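Local coordinates for probable outer membrane protein (Pseudomonas aeruginosa, PDB 3DWO) that probably serves as an outer-membrane channel of the FadL family that takes up hydrophobic compounds such as long-chain fatty acids, at residues P268-R273 with N324-I329; G275-A280 with K320-T325; A184-M189 with G264-G269; S174-L179 with N198-M203. One frame throughout, in Å; residues are numbered along the deposited sequence.

Contact 1. Residues P268-R273 with N324-I329; sequences PGLDLR and NTIVSI. With C8E ((hydroxyethyloxy)tri(ethyloxy)octane), chain C.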
loop_
_atom_site.group_PDB
_atom_site.type_symbol
_atom_site.label_atom_id
_atom_site.label_comp_id
_atom_site.label_asym_id
_atom_site.label_seq_id
_atom_site.Cartn_x
_atom_site.Cartn_y
_atom_site.Cartn_z
ATOM N N PRO A 268 0.121 34.092 -0.909
ATOM C CA PRO A 268 -1.096 34.538 -1.598
ATOM C C PRO A 268 -1.761 33.348 -2.276
ATOM O O PRO A 268 -1.079 32.504 -2.853
ATOM C CB PRO A 268 -0.568 35.566 -2.598
ATOM C CG PRO A 268 0.631 36.144 -1.880
ATOM C CD PRO A 268 1.289 34.896 -1.321
ATOM N N GLY A 269 -3.085 33.277 -2.193
ATOM C CA GLY A 269 -3.797 32.166 -2.800
ATOM C C GLY A 269 -4.033 31.032 -1.816
ATOM O O GLY A 269 -4.729 30.060 -2.122
ATOM N N LEU A 270 -3.446 31.148 -0.632
ATOM C CA LEU A 270 -3.606 30.128 0.387
ATOM C C LEU A 270 -4.714 30.513 1.358
ATOM O O LEU A 270 -4.738 31.629 1.886
ATOM C CB LEU A 270 -2.294 29.926 1.159
ATOM C CG LEU A 270 -2.355 29.010 2.391
ATOM C CD1 LEU A 270 -2.809 27.614 1.979
ATOM C CD2 LEU A 270 -0.987 28.943 3.061
ATOM N N ASP A 271 -5.641 29.589 1.579
ATOM C CA ASP A 271 -6.730 29.818 2.522
ATOM C C ASP A 271 -6.675 28.748 3.607
ATOM O O ASP A 271 -7.421 27.767 3.567
ATOM C CB ASP A 271 -8.091 29.768 1.823
ATOM C CG ASP A 271 -9.246 29.691 2.815
ATOM O OD1 ASP A 271 -9.308 30.540 3.736
ATOM O OD2 ASP A 271 -10.090 28.775 2.678
ATOM N N LEU A 272 -5.789 28.941 4.576
ATOM C CA LEU A 272 -5.637 27.988 5.663
ATOM C C LEU A 272 -6.481 28.378 6.881
ATOM O O LEU A 272 -6.518 29.544 7.284
ATOM C CB LEU A 272 -4.164 27.885 6.062
ATOM C CG LEU A 272 -3.841 26.859 7.151
ATOM C CD1 LEU A 272 -4.085 25.452 6.602
ATOM C CD2 LEU A 272 -2.397 27.015 7.603
ATOM N N ARG A 273 -7.150 27.391 7.468
ATOM C CA ARG A 273 -7.997 27.621 8.634
ATOM C C ARG A 273 -7.657 26.601 9.716
ATOM O O ARG A 273 -6.811 25.729 9.503
ATOM C CB ARG A 273 -9.468 27.491 8.236
ATOM C CG ARG A 273 -9.871 28.395 7.074
ATOM C CD ARG A 273 -11.270 28.061 6.578
ATOM N NE ARG A 273 -11.656 28.868 5.425
ATOM C CZ ARG A 273 -12.805 28.731 4.764
ATOM N NH1 ARG A 273 -13.688 27.813 5.141
ATOM N NH2 ARG A 273 -13.072 29.513 3.724
ATOM N N ASN A 324 -9.409 24.367 -3.827
ATOM C CA ASN A 324 -8.118 25.043 -3.870
ATOM C C ASN A 324 -7.029 24.274 -3.143
ATOM O O ASN A 324 -7.268 23.648 -2.103
ATOM C CB ASN A 324 -8.234 26.453 -3.277
ATOM C CG ASN A 324 -8.795 27.460 -4.272
ATOM O OD1 ASN A 324 -9.319 27.087 -5.327
ATOM N ND2 ASN A 324 -8.687 28.740 -3.943
ATOM N N THR A 325 -5.823 24.337 -3.696
ATOM C CA THR A 325 -4.679 23.644 -3.115
ATOM C C THR A 325 -4.185 24.260 -1.814
ATOM O O THR A 325 -3.992 25.468 -1.714
ATOM C CB THR A 325 -3.501 23.592 -4.123
ATOM O OG1 THR A 325 -3.835 22.692 -5.189
ATOM C CG2 THR A 325 -2.214 23.114 -3.446
ATOM N N ILE A 326 -4.006 23.419 -0.804
ATOM C CA ILE A 326 -3.476 23.880 0.469
ATOM C C ILE A 326 -1.970 23.664 0.331
ATOM O O ILE A 326 -1.177 24.576 0.567
ATOM C CB ILE A 326 -4.026 23.057 1.647
ATOM C CG1 ILE A 326 -5.512 23.373 1.850
ATOM C CG2 ILE A 326 -3.246 23.369 2.908
ATOM C CD1 ILE A 326 -5.797 24.828 2.114
ATOM N N VAL A 327 -1.591 22.450 -0.064
ATOM C CA VAL A 327 -0.193 22.111 -0.291
ATOM C C VAL A 327 -0.115 20.921 -1.240
ATOM O O VAL A 327 -0.936 19.999 -1.173
ATOM C CB VAL A 327 0.568 21.763 1.029
ATOM C CG1 VAL A 327 -0.009 20.510 1.672
ATOM C CG2 VAL A 327 2.054 21.563 0.727
ATOM N N SER A 328 0.859 20.962 -2.146
ATOM C CA SER A 328 1.068 19.879 -3.098
ATOM C C SER A 328 2.476 19.321 -2.875
ATOM O O SER A 328 3.458 20.053 -2.939
ATOM C CB SER A 328 0.926 20.395 -4.530
ATOM O OG SER A 328 0.929 19.316 -5.448
ATOM N N ILE A 329 2.561 18.027 -2.605
ATOM C CA ILE A 329 3.838 17.372 -2.352
ATOM C C ILE A 329 4.197 16.409 -3.489
ATOM O O ILE A 329 3.502 15.422 -3.732
ATOM C CB ILE A 329 3.782 16.593 -1.013
ATOM C CG1 ILE A 329 3.384 17.550 0.111
ATOM C CG2 ILE A 329 5.139 15.952 -0.707
ATOM C CD1 ILE A 329 3.142 16.873 1.447
HETATM C C1 C8E C . -0.144 22.678 4.901
HETATM C C2 C8E C . 0.323 24.000 4.519
HETATM C C3 C8E C . 0.547 24.899 5.643
HETATM C C4 C8E C . 0.861 26.206 5.089
HETATM C C5 C8E C . 1.310 27.080 6.194
HETATM C C6 C8E C . 1.747 28.350 5.673
HETATM C C7 C8E C . 1.881 29.105 6.909
HETATM C C8 C8E C . 2.262 30.476 6.552
HETATM O O9 C8E C . 2.570 31.557 7.412
HETATM C C10 C8E C . 1.603 32.019 8.332
HETATM C C11 C8E C . 2.259 33.165 9.028
HETATM O O12 C8E C . 2.462 32.903 10.422
HETATM C C13 C8E C . 3.292 33.890 11.083
HETATM C C14 C8E C . 3.662 33.930 12.595
HETATM O O15 C8E C . 3.477 32.972 13.684
HETATM C C16 C8E C . 2.218 33.193 14.342
HETATM C C17 C8E C . 2.260 34.174 15.525
HETATM O O18 C8E C . 1.126 34.974 15.925
HETATM C C19 C8E C . 1.092 36.266 15.261
HETATM C C20 C8E C . -0.192 37.167 15.172
HETATM O O21 C8E C . -0.247 38.171 14.153
HETATM O O HOH W 1 -5.924 27.451 -0.138
HETATM O O HOH W 2 -7.393 28.955 -1.560
#
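Gly-269 O accepts a hydrogen bond of 2.9 Å from a water that in turn accepts one from the side-chain amide ND2 of Asn-324, so solvent bridges the start of the 268-273 loop to strand 324-330. A second water accepts from Asp-271 N at 2.8 Å, lies within donating distance of Thr-325 O, and approaches Gly-269 O weakly, in competition with other acceptors. No direct hydrogen bond crosses here: the loop leading from helix 262-266 to strand 275-281 rests on the bend of a beta hairpin strand, where Ile-326 and Val-327 both face Leu-319 in a classic beta bulge. Ile-326 is the wedge. Its CD1 methyl meets Leu-270 CD1 at 4.1 Å and also reaches the carbonyl Asp-271 O, while its other branch, CG2, lies 4.3 Å from Leu-272 CD1. Both leucines swing CG away from their own backbone N (chi1 172° and -177°), and each splits its methyls between protein and ligand. Leu-270 CD1 packs on Ile-326 O, whose hydrogen bond comes from Arg-418 NH1. The three side chains line the octyl tail of the detergent C8E, with Leu-270 CD2 3.8 Å from C6 and Ile-326 CG2 3.8 Å from the terminal carbon C1.

Contact 2. Residues G275-A280 with K320-T325; sequences GASASA and KSHGNT. With SO4 (sulfate ion), chain B.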
loop_
_atom_site.group_PDB
_atom_site.type_symbol
_atom_site.label_atom_id
_atom_site.label_comp_id
_atom_site.label_asym_id
_atom_site.label_seq_id
_atom_site.Cartn_x
_atom_site.Cartn_y
_atom_site.Cartn_z
ATOM N N GLY A 275 -9.565 24.405 10.656
ATOM C CA GLY A 275 -10.234 23.186 10.237
ATOM C C GLY A 275 -11.153 23.470 9.059
ATOM O O GLY A 275 -11.720 24.551 8.972
ATOM N N ALA A 276 -11.298 22.513 8.150
ATOM C CA ALA A 276 -12.159 22.701 6.988
ATOM C C ALA A 276 -12.312 21.382 6.247
ATOM O O ALA A 276 -11.625 20.414 6.551
ATOM C CB ALA A 276 -11.558 23.758 6.055
ATOM N N SER A 277 -13.222 21.341 5.281
ATOM C CA SER A 277 -13.427 20.127 4.499
ATOM C C SER A 277 -12.196 19.995 3.599
ATOM O O SER A 277 -11.462 20.968 3.414
ATOM C CB SER A 277 -14.705 20.247 3.666
ATOM O OG SER A 277 -14.624 21.355 2.793
ATOM N N ALA A 278 -11.962 18.810 3.040
ATOM C CA ALA A 278 -10.776 18.614 2.213
ATOM C C ALA A 278 -10.871 17.424 1.272
ATOM O O ALA A 278 -11.741 16.571 1.414
ATOM C CB ALA A 278 -9.564 18.440 3.120
ATOM N N SER A 279 -9.950 17.369 0.318
ATOM C CA SER A 279 -9.895 16.262 -0.632
ATOM C C SER A 279 -8.444 16.020 -1.043
ATOM O O SER A 279 -7.579 16.871 -0.836
ATOM C CB SER A 279 -10.735 16.566 -1.878
ATOM O OG SER A 279 -10.149 17.600 -2.645
ATOM N N ALA A 280 -8.190 14.852 -1.621
ATOM C CA ALA A 280 -6.865 14.488 -2.076
ATOM C C ALA A 280 -6.994 13.272 -2.980
ATOM O O ALA A 280 -7.536 12.246 -2.567
ATOM C CB ALA A 280 -5.962 14.166 -0.877
ATOM N N LYS A 320 -6.306 19.515 -0.985
ATOM C CA LYS A 320 -7.114 20.614 -1.471
ATOM C C LYS A 320 -8.229 20.873 -0.473
ATOM O O LYS A 320 -8.606 19.991 0.301
ATOM C CB LYS A 320 -7.703 20.287 -2.848
ATOM C CG LYS A 320 -6.668 20.211 -3.966
ATOM C CD LYS A 320 -7.343 20.042 -5.325
ATOM C CE LYS A 320 -6.320 19.955 -6.446
ATOM N NZ LYS A 320 -6.953 19.739 -7.781
ATOM N N SER A 321 -8.732 22.098 -0.481
ATOM C CA SER A 321 -9.815 22.504 0.396
ATOM C C SER A 321 -10.679 23.449 -0.427
ATOM O O SER A 321 -10.198 24.483 -0.890
ATOM C CB SER A 321 -9.258 23.223 1.620
ATOM O OG SER A 321 -10.294 23.556 2.525
ATOM N N HIS A 322 -11.940 23.079 -0.630
ATOM C CA HIS A 322 -12.868 23.886 -1.420
ATOM C C HIS A 322 -12.324 24.077 -2.836
ATOM O O HIS A 322 -12.378 25.177 -3.392
ATOM C CB HIS A 322 -13.086 25.250 -0.758
ATOM C CG HIS A 322 -13.607 25.160 0.640
ATOM N ND1 HIS A 322 -12.899 25.619 1.729
ATOM C CD2 HIS A 322 -14.754 24.634 1.131
ATOM C CE1 HIS A 322 -13.587 25.377 2.833
ATOM N NE2 HIS A 322 -14.716 24.780 2.497
ATOM N N GLY A 323 -11.788 22.996 -3.403
ATOM C CA GLY A 323 -11.243 23.047 -4.748
ATOM C C GLY A 323 -9.881 23.706 -4.882
ATOM O O GLY A 323 -9.262 23.618 -5.939
ATOM N N ASN A 324 -9.409 24.367 -3.827
ATOM C CA ASN A 324 -8.118 25.043 -3.870
ATOM C C ASN A 324 -7.029 24.274 -3.143
ATOM O O ASN A 324 -7.268 23.648 -2.103
ATOM C CB ASN A 324 -8.234 26.453 -3.277
ATOM C CG ASN A 324 -8.795 27.460 -4.272
ATOM O OD1 ASN A 324 -9.319 27.087 -5.327
ATOM N ND2 ASN A 324 -8.687 28.740 -3.943
ATOM N N THR A 325 -5.823 24.337 -3.696
ATOM C CA THR A 325 -4.679 23.644 -3.115
ATOM C C THR A 325 -4.185 24.260 -1.814
ATOM O O THR A 325 -3.992 25.468 -1.714
ATOM C CB THR A 325 -3.501 23.592 -4.123
ATOM O OG1 THR A 325 -3.835 22.692 -5.189
ATOM C CG2 THR A 325 -2.214 23.114 -3.446
HETATM S S SO4 B . -8.779 16.818 -8.635
HETATM O O1 SO4 B . -8.971 17.808 -9.713
HETATM O O2 SO4 B . -7.366 16.390 -8.619
HETATM O O3 SO4 B . -9.652 15.659 -8.894
HETATM O O4 SO4 B . -9.118 17.419 -7.330
HETATM O O HOH W 3 -13.166 20.459 0.248
HETATM O O HOH W 4 -15.190 23.848 5.683
HETATM O O HOH W 5 -11.621 20.021 -2.493
#
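Lys-320 and Ser-279 form a single antiparallel hydrogen-bonded bridge: Ser-279 N donates to Lys-320 O and Lys-320 N to Ser-279 O, both at 2.9 Å, the second bond being the straighter (166° against 156°). Beside this pair Ser-279 OG touches the CB of Lys-320 at 3.6 Å, and a water joins the same hydroxyl to Gly-323 N. The bridge docks strand 275-281 of the barrel wall onto a small beta hairpin, whose type I' turn runs from Ser-321 to Asn-324. Beyond its CB the lysine leaves the contact fully extended, and NZ ends 3.2 Å from O4 of a sulfate, probably from the crystallisation liquor, in a weak hydrogen bond; Arg-281 holds the same anion. Two residues earlier on the strand lies Ser-277. Ser-321 OG, anti to the Ser-321 N (chi1 -177°), is carried to the Ser-277 carbonyl O and donates to it at 3.0 Å, nearly along the C=O axis. Ser-277 OG is 3.4 Å from His-322 NE2, and a water links that OG to His-322 N. The result is a polar, water-bridged seam in which the backbone bonds and Ser-321 OG make the direct links.

Contact 3. Residues A184-M189 with G264-G269; sequences ANSPGM and GLAYPG. With C8E ((hydroxyethyloxy)tri(ethyloxy)octane), chain C.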
loop_
_atom_site.group_PDB
_atom_site.type_symbol
_atom_site.label_atom_id
_atom_site.label_comp_id
_atom_site.label_asym_id
_atom_site.label_seq_id
_atom_site.Cartn_x
_atom_site.Cartn_y
_atom_site.Cartn_z
ATOM N N ALA A 184 9.055 32.564 7.265
ATOM C CA ALA A 184 10.434 32.936 6.966
ATOM C C ALA A 184 10.826 32.638 5.519
ATOM O O ALA A 184 11.637 33.357 4.939
ATOM C CB ALA A 184 11.376 32.213 7.920
ATOM N N ASN A 185 10.252 31.578 4.947
ATOM C CA ASN A 185 10.538 31.159 3.570
ATOM C C ASN A 185 9.491 31.633 2.560
ATOM O O ASN A 185 9.615 31.365 1.367
ATOM C CB ASN A 185 10.605 29.626 3.492
ATOM C CG ASN A 185 11.823 29.050 4.192
ATOM O OD1 ASN A 185 12.943 29.193 3.714
ATOM N ND2 ASN A 185 11.609 28.406 5.331
ATOM N N SER A 186 8.467 32.334 3.034
ATOM C CA SER A 186 7.377 32.776 2.167
ATOM C C SER A 186 7.669 33.952 1.241
ATOM O O SER A 186 8.556 34.757 1.493
ATOM C CB SER A 186 6.168 33.142 3.020
ATOM O OG SER A 186 6.424 34.347 3.737
ATOM N N PRO A 187 6.894 34.075 0.155
ATOM C CA PRO A 187 7.108 35.189 -0.775
ATOM C C PRO A 187 6.472 36.486 -0.269
ATOM O O PRO A 187 6.702 37.548 -0.836
ATOM C CB PRO A 187 6.464 34.690 -2.060
ATOM C CG PRO A 187 5.329 33.867 -1.558
ATOM C CD PRO A 187 5.984 33.076 -0.432
ATOM N N GLY A 188 5.687 36.404 0.807
ATOM C CA GLY A 188 5.032 37.592 1.337
ATOM C C GLY A 188 5.361 37.979 2.774
ATOM O O GLY A 188 5.083 39.100 3.201
ATOM N N MET A 189 5.964 37.069 3.526
ATOM C CA MET A 189 6.295 37.340 4.920
ATOM C C MET A 189 7.738 37.030 5.287
ATOM O O MET A 189 8.059 36.897 6.467
ATOM C CB MET A 189 5.379 36.535 5.844
ATOM C CG MET A 189 4.119 37.243 6.276
ATOM S SD MET A 189 3.450 36.434 7.760
ATOM C CE MET A 189 4.469 37.186 9.052
ATOM N N GLY A 264 -2.403 33.728 4.527
ATOM C CA GLY A 264 -2.737 34.152 3.181
ATOM C C GLY A 264 -1.869 35.303 2.706
ATOM O O GLY A 264 -1.745 35.542 1.508
ATOM N N LEU A 265 -1.283 36.036 3.647
ATOM C CA LEU A 265 -0.407 37.149 3.307
ATOM C C LEU A 265 0.967 36.579 2.965
ATOM O O LEU A 265 1.656 37.086 2.074
ATOM C CB LEU A 265 -0.300 38.120 4.486
ATOM C CG LEU A 265 -1.644 38.659 4.997
ATOM C CD1 LEU A 265 -1.415 39.567 6.193
ATOM C CD2 LEU A 265 -2.360 39.415 3.882
ATOM N N ALA A 266 1.358 35.516 3.668
ATOM C CA ALA A 266 2.646 34.868 3.416
ATOM C C ALA A 266 2.624 34.145 2.068
ATOM O O ALA A 266 3.553 34.262 1.271
ATOM C CB ALA A 266 2.961 33.870 4.532
ATOM N N TYR A 267 1.557 33.391 1.827
ATOM C CA TYR A 267 1.399 32.639 0.591
ATOM C C TYR A 267 0.087 33.034 -0.086
ATOM O O TYR A 267 -0.954 32.405 0.126
ATOM C CB TYR A 267 1.412 31.138 0.894
ATOM C CG TYR A 267 2.754 30.637 1.383
ATOM C CD1 TYR A 267 3.755 30.273 0.483
ATOM C CD2 TYR A 267 3.044 30.584 2.740
ATOM C CE1 TYR A 267 5.013 29.868 0.926
ATOM C CE2 TYR A 267 4.297 30.185 3.193
ATOM C CZ TYR A 267 5.280 29.830 2.281
ATOM O OH TYR A 267 6.532 29.459 2.729
ATOM N N PRO A 268 0.121 34.092 -0.909
ATOM C CA PRO A 268 -1.096 34.538 -1.598
ATOM C C PRO A 268 -1.761 33.348 -2.276
ATOM O O PRO A 268 -1.079 32.504 -2.853
ATOM C CB PRO A 268 -0.568 35.566 -2.598
ATOM C CG PRO A 268 0.631 36.144 -1.880
ATOM C CD PRO A 268 1.289 34.896 -1.321
ATOM N N GLY A 269 -3.085 33.277 -2.193
ATOM C CA GLY A 269 -3.797 32.166 -2.800
ATOM C C GLY A 269 -4.033 31.032 -1.816
ATOM O O GLY A 269 -4.729 30.060 -2.122
HETATM C C1 C8E C . -0.144 22.678 4.901
HETATM C C2 C8E C . 0.323 24.000 4.519
HETATM C C3 C8E C . 0.547 24.899 5.643
HETATM C C4 C8E C . 0.861 26.206 5.089
HETATM C C5 C8E C . 1.310 27.080 6.194
HETATM C C6 C8E C . 1.747 28.350 5.673
HETATM C C7 C8E C . 1.881 29.105 6.909
HETATM C C8 C8E C . 2.262 30.476 6.552
HETATM O O9 C8E C . 2.570 31.557 7.412
HETATM C C10 C8E C . 1.603 32.019 8.332
HETATM C C11 C8E C . 2.259 33.165 9.028
HETATM O O12 C8E C . 2.462 32.903 10.422
HETATM C C13 C8E C . 3.292 33.890 11.083
HETATM C C14 C8E C . 3.662 33.930 12.595
HETATM O O15 C8E C . 3.477 32.972 13.684
HETATM C C16 C8E C . 2.218 33.193 14.342
HETATM C C17 C8E C . 2.260 34.174 15.525
HETATM O O18 C8E C . 1.126 34.974 15.925
HETATM C C19 C8E C . 1.092 36.266 15.261
HETATM C C20 C8E C . -0.192 37.167 15.172
HETATM O O21 C8E C . -0.247 38.171 14.153
#
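Ser-186 lays its CB over one face of the Tyr-267 ring, 3.8 Å from the centroid and displaced toward the rim, a CH-pi contact. Pro-187 crosses the same ring at about a right angle, its CD 3.6 Å from Tyr-267 CE1, and its CG slides past Pro-268 CD. Ser-186 and Pro-187 thus clamp the loop following helix 179-184 onto the C-terminal end of helix 262-266, which Tyr-267 leaves. Ala-266 fills the middle: its CB meets Met-189 CB at 3.8 Å, and its carbonyl O takes a weak hydrogen bond of 3.1 Å from Gly-188 N. Ser-186 OG accepts from Met-189 N at 2.8 Å, an ST motif that curls the loop, and also bonds to Ala-183 O. Detergent C8E comes to the ring edge, C8 lying in its plane, while Met-189 SD lies 3.7 Å from C11. The packing is mostly apolar; the weak Gly-188 N bond crosses directly, and a bond from Tyr-267 OH to Ser-182 O ties the ring to helix 179-184.

Contact 4. Residues S174-L179 with N198-M203; sequences SQNLDL and NSSALM. With C8E ((hydroxyethyloxy)tri(ethyloxy)octane), chain C; C8E ((hydroxyethyloxy)tri(ethyloxy)octane), chain D.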
loop_
_atom_site.group_PDB
_atom_site.type_symbol
_atom_site.label_atom_id
_atom_site.label_comp_id
_atom_site.label_asym_id
_atom_site.label_seq_id
_atom_site.Cartn_x
_atom_site.Cartn_y
_atom_site.Cartn_z
ATOM N N SER A 174 -0.966 12.846 9.381
ATOM C CA SER A 174 -0.765 13.891 10.372
ATOM C C SER A 174 0.683 14.317 10.180
ATOM O O SER A 174 1.523 13.518 9.768
ATOM C CB SER A 174 -1.017 13.388 11.803
ATOM O OG SER A 174 -0.022 12.477 12.224
ATOM N N GLN A 175 0.976 15.576 10.468
ATOM C CA GLN A 175 2.316 16.093 10.265
ATOM C C GLN A 175 2.386 17.413 11.015
ATOM O O GLN A 175 1.384 18.120 11.126
ATOM C CB GLN A 175 2.525 16.297 8.755
ATOM C CG GLN A 175 3.772 17.035 8.317
ATOM C CD GLN A 175 3.881 17.080 6.800
ATOM O OE1 GLN A 175 2.941 16.711 6.096
ATOM N NE2 GLN A 175 5.019 17.533 6.290
ATOM N N ASN A 176 3.555 17.727 11.557
ATOM C CA ASN A 176 3.717 18.971 12.286
ATOM C C ASN A 176 3.887 20.128 11.317
ATOM O O ASN A 176 4.534 19.979 10.276
ATOM C CB ASN A 176 4.947 18.918 13.181
ATOM C CG ASN A 176 5.153 20.211 13.948
ATOM O OD1 ASN A 176 4.327 20.579 14.784
ATOM N ND2 ASN A 176 6.252 20.913 13.659
ATOM N N LEU A 177 3.302 21.272 11.661
ATOM C CA LEU A 177 3.428 22.474 10.851
ATOM C C LEU A 177 4.054 23.527 11.750
ATOM O O LEU A 177 3.668 23.681 12.912
ATOM C CB LEU A 177 2.072 22.999 10.378
ATOM C CG LEU A 177 1.107 22.137 9.569
ATOM C CD1 LEU A 177 -0.030 23.044 9.088
ATOM C CD2 LEU A 177 1.807 21.480 8.377
ATOM N N ASP A 178 5.014 24.254 11.197
ATOM C CA ASP A 178 5.723 25.312 11.905
ATOM C C ASP A 178 5.459 26.621 11.135
ATOM O O ASP A 178 6.219 26.973 10.224
ATOM C CB ASP A 178 7.218 24.975 11.895
ATOM C CG ASP A 178 8.041 25.941 12.690
ATOM O OD1 ASP A 178 7.569 27.070 12.933
ATOM O OD2 ASP A 178 9.175 25.573 13.060
ATOM N N LEU A 179 4.388 27.332 11.492
ATOM C CA LEU A 179 4.028 28.581 10.806
ATOM C C LEU A 179 5.135 29.637 10.695
ATOM O O LEU A 179 5.256 30.297 9.662
ATOM C CB LEU A 179 2.799 29.234 11.453
ATOM C CG LEU A 179 1.455 28.503 11.493
ATOM C CD1 LEU A 179 0.346 29.544 11.526
ATOM C CD2 LEU A 179 1.276 27.611 10.287
ATOM N N ASN A 198 9.099 27.108 17.431
ATOM C CA ASN A 198 8.485 27.935 18.463
ATOM C C ASN A 198 6.994 27.760 18.246
ATOM O O ASN A 198 6.254 27.471 19.183
ATOM C CB ASN A 198 8.878 29.400 18.311
ATOM C CG ASN A 198 10.230 29.689 18.905
ATOM O OD1 ASN A 198 11.216 29.035 18.573
ATOM N ND2 ASN A 198 10.288 30.664 19.794
ATOM N N SER A 199 6.556 27.933 17.003
ATOM C CA SER A 199 5.159 27.718 16.669
ATOM C C SER A 199 5.089 26.246 16.253
ATOM O O SER A 199 6.035 25.719 15.657
ATOM C CB SER A 199 4.727 28.615 15.500
ATOM O OG SER A 199 5.526 28.387 14.350
ATOM N N SER A 200 4.003 25.569 16.599
ATOM C CA SER A 200 3.844 24.168 16.227
ATOM C C SER A 200 2.413 23.700 16.427
ATOM O O SER A 200 1.791 23.941 17.476
ATOM C CB SER A 200 4.784 23.259 17.027
ATOM O OG SER A 200 4.314 23.072 18.345
ATOM N N ALA A 201 1.904 23.025 15.407
ATOM C CA ALA A 201 0.554 22.499 15.427
ATOM C C ALA A 201 0.552 21.214 14.607
ATOM O O ALA A 201 1.277 21.098 13.615
ATOM C CB ALA A 201 -0.402 23.513 14.826
ATOM N N LEU A 202 -0.244 20.243 15.035
ATOM C CA LEU A 202 -0.328 18.989 14.312
ATOM C C LEU A 202 -1.436 19.075 13.275
ATOM O O LEU A 202 -2.617 19.243 13.611
ATOM C CB LEU A 202 -0.617 17.832 15.265
ATOM C CG LEU A 202 -0.650 16.452 14.592
ATOM C CD1 LEU A 202 0.766 16.043 14.212
ATOM C CD2 LEU A 202 -1.263 15.425 15.534
ATOM N N MET A 203 -1.041 18.994 12.010
ATOM C CA MET A 203 -1.981 19.017 10.901
ATOM C C MET A 203 -2.511 17.587 10.785
ATOM O O MET A 203 -1.731 16.640 10.812
ATOM C CB MET A 203 -1.249 19.413 9.619
ATOM C CG MET A 203 -1.996 19.080 8.353
ATOM S SD MET A 203 -3.482 20.057 8.190
ATOM C CE MET A 203 -2.933 21.282 7.009
HETATM C C1 C8E C . -0.144 22.678 4.901
HETATM C C2 C8E C . 0.323 24.000 4.519
HETATM C C3 C8E C . 0.547 24.899 5.643
HETATM C C4 C8E C . 0.861 26.206 5.089
HETATM C C5 C8E C . 1.310 27.080 6.194
HETATM C C6 C8E C . 1.747 28.350 5.673
HETATM C C7 C8E C . 1.881 29.105 6.909
HETATM C C8 C8E C . 2.262 30.476 6.552
HETATM O O9 C8E C . 2.570 31.557 7.412
HETATM C C10 C8E C . 1.603 32.019 8.332
HETATM C C11 C8E C . 2.259 33.165 9.028
HETATM O O12 C8E C . 2.462 32.903 10.422
HETATM C C13 C8E C . 3.292 33.890 11.083
HETATM C C14 C8E C . 3.662 33.930 12.595
HETATM O O15 C8E C . 3.477 32.972 13.684
HETATM C C16 C8E C . 2.218 33.193 14.342
HETATM C C17 C8E C . 2.260 34.174 15.525
HETATM O O18 C8E C . 1.126 34.974 15.925
HETATM C C19 C8E C . 1.092 36.266 15.261
HETATM C C20 C8E C . -0.192 37.167 15.172
HETATM O O21 C8E C . -0.247 38.171 14.153
HETATM C C1 C8E D . 7.277 7.924 -0.445
HETATM C C2 C8E D . 6.171 8.461 0.340
HETATM C C3 C8E D . 4.889 8.525 -0.349
HETATM C C4 C8E D . 3.908 8.987 0.618
HETATM C C5 C8E D . 2.553 8.603 0.149
HETATM C C6 C8E D . 1.616 8.620 1.256
HETATM C C7 C8E D . 0.368 8.765 0.526
HETATM C C8 C8E D . -0.674 7.929 1.169
HETATM O O9 C8E D . -1.980 8.336 1.550
HETATM C C10 C8E D . -2.123 9.381 2.493
HETATM C C11 C8E D . -3.598 9.571 2.667
HETATM O O12 C8E D . -4.075 10.636 1.827
HETATM C C13 C8E D . -4.552 11.829 2.521
HETATM C C14 C8E D . -3.673 13.016 3.029
HETATM O O15 C8E D . -3.787 14.459 2.839
HETATM C C16 C8E D . -3.065 14.912 1.675
HETATM C C17 C8E D . -1.604 15.321 1.941
HETATM O O18 C8E D . -1.083 15.595 3.259
HETATM C C19 C8E D . -1.200 16.990 3.647
HETATM C C20 C8E D . 0.031 17.868 4.085
HETATM O O21 C8E D . 0.349 17.976 5.480
HETATM O O HOH W 6 8.776 28.516 14.891
#
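Leu-177 lies obliquely across Met-203, its CG 3.6 Å from Met-203 CB, and both side chains go on to the octyl tail of one C8E. Met-203 CE is 3.8 Å from its C1, reached through a chain bent at chi2 and chi3. Leu-177 CD1 is 4.0 Å from C3 of the same tail. Gln-175, on the same face, instead runs straight out, CG anti to the backbone N (chi1 171°), and its OE1 accepts a 2.9 Å hydrogen bond from the terminal O21 of a second C8E while also taking one from Arg-372. Beneath these side chains runs a short, twisted antiparallel ladder between neighbouring strands of the FadL-type barrel. Gln-175 pairs with Met-203 and Leu-177 with Ala-201 as hydrogen-bonded pairs, the shortest bond being Met-203 N to Gln-175 O at 2.7 Å; Asn-176 and Leu-202 form the non-hydrogen-bonded pair between them and face the other way. Where the ladder ends, Asp-178 becomes the N-cap of helix 179-184. Its OD1 accepts from Ala-181 N and from a water at 2.7 Å, a water that itself accepts from Asn-198 N; OD2 takes Ser-197 N. Ser-199 OG stands 2.8 Å from Asp-178 OD1 and bonds with Tyr-180 N.

One detergent molecule ties three of the contacts together: the octyl tail of a single C8E lies against contacts 1 and 4, whose centres are about 15 Å apart, and contact 3 meets the junction of tail and ether chain. Together they line the C8E site, plausibly where a hydrophobic substrate would sit. Contacts 1 and 3 share Pro-268 and Gly-269, so the segment packed against 184-189 continues directly into the wall leaned on by Ile-326. Contact 2, about 8 Å from contact 1 between centres, shares Asn-324 and Thr-325 with it and anchors the same hairpin to the barrel. Within that hairpin, Ser-321 CB of contact 2 packs on Ile-326 CG1 of contact 1 at 3.8 Å.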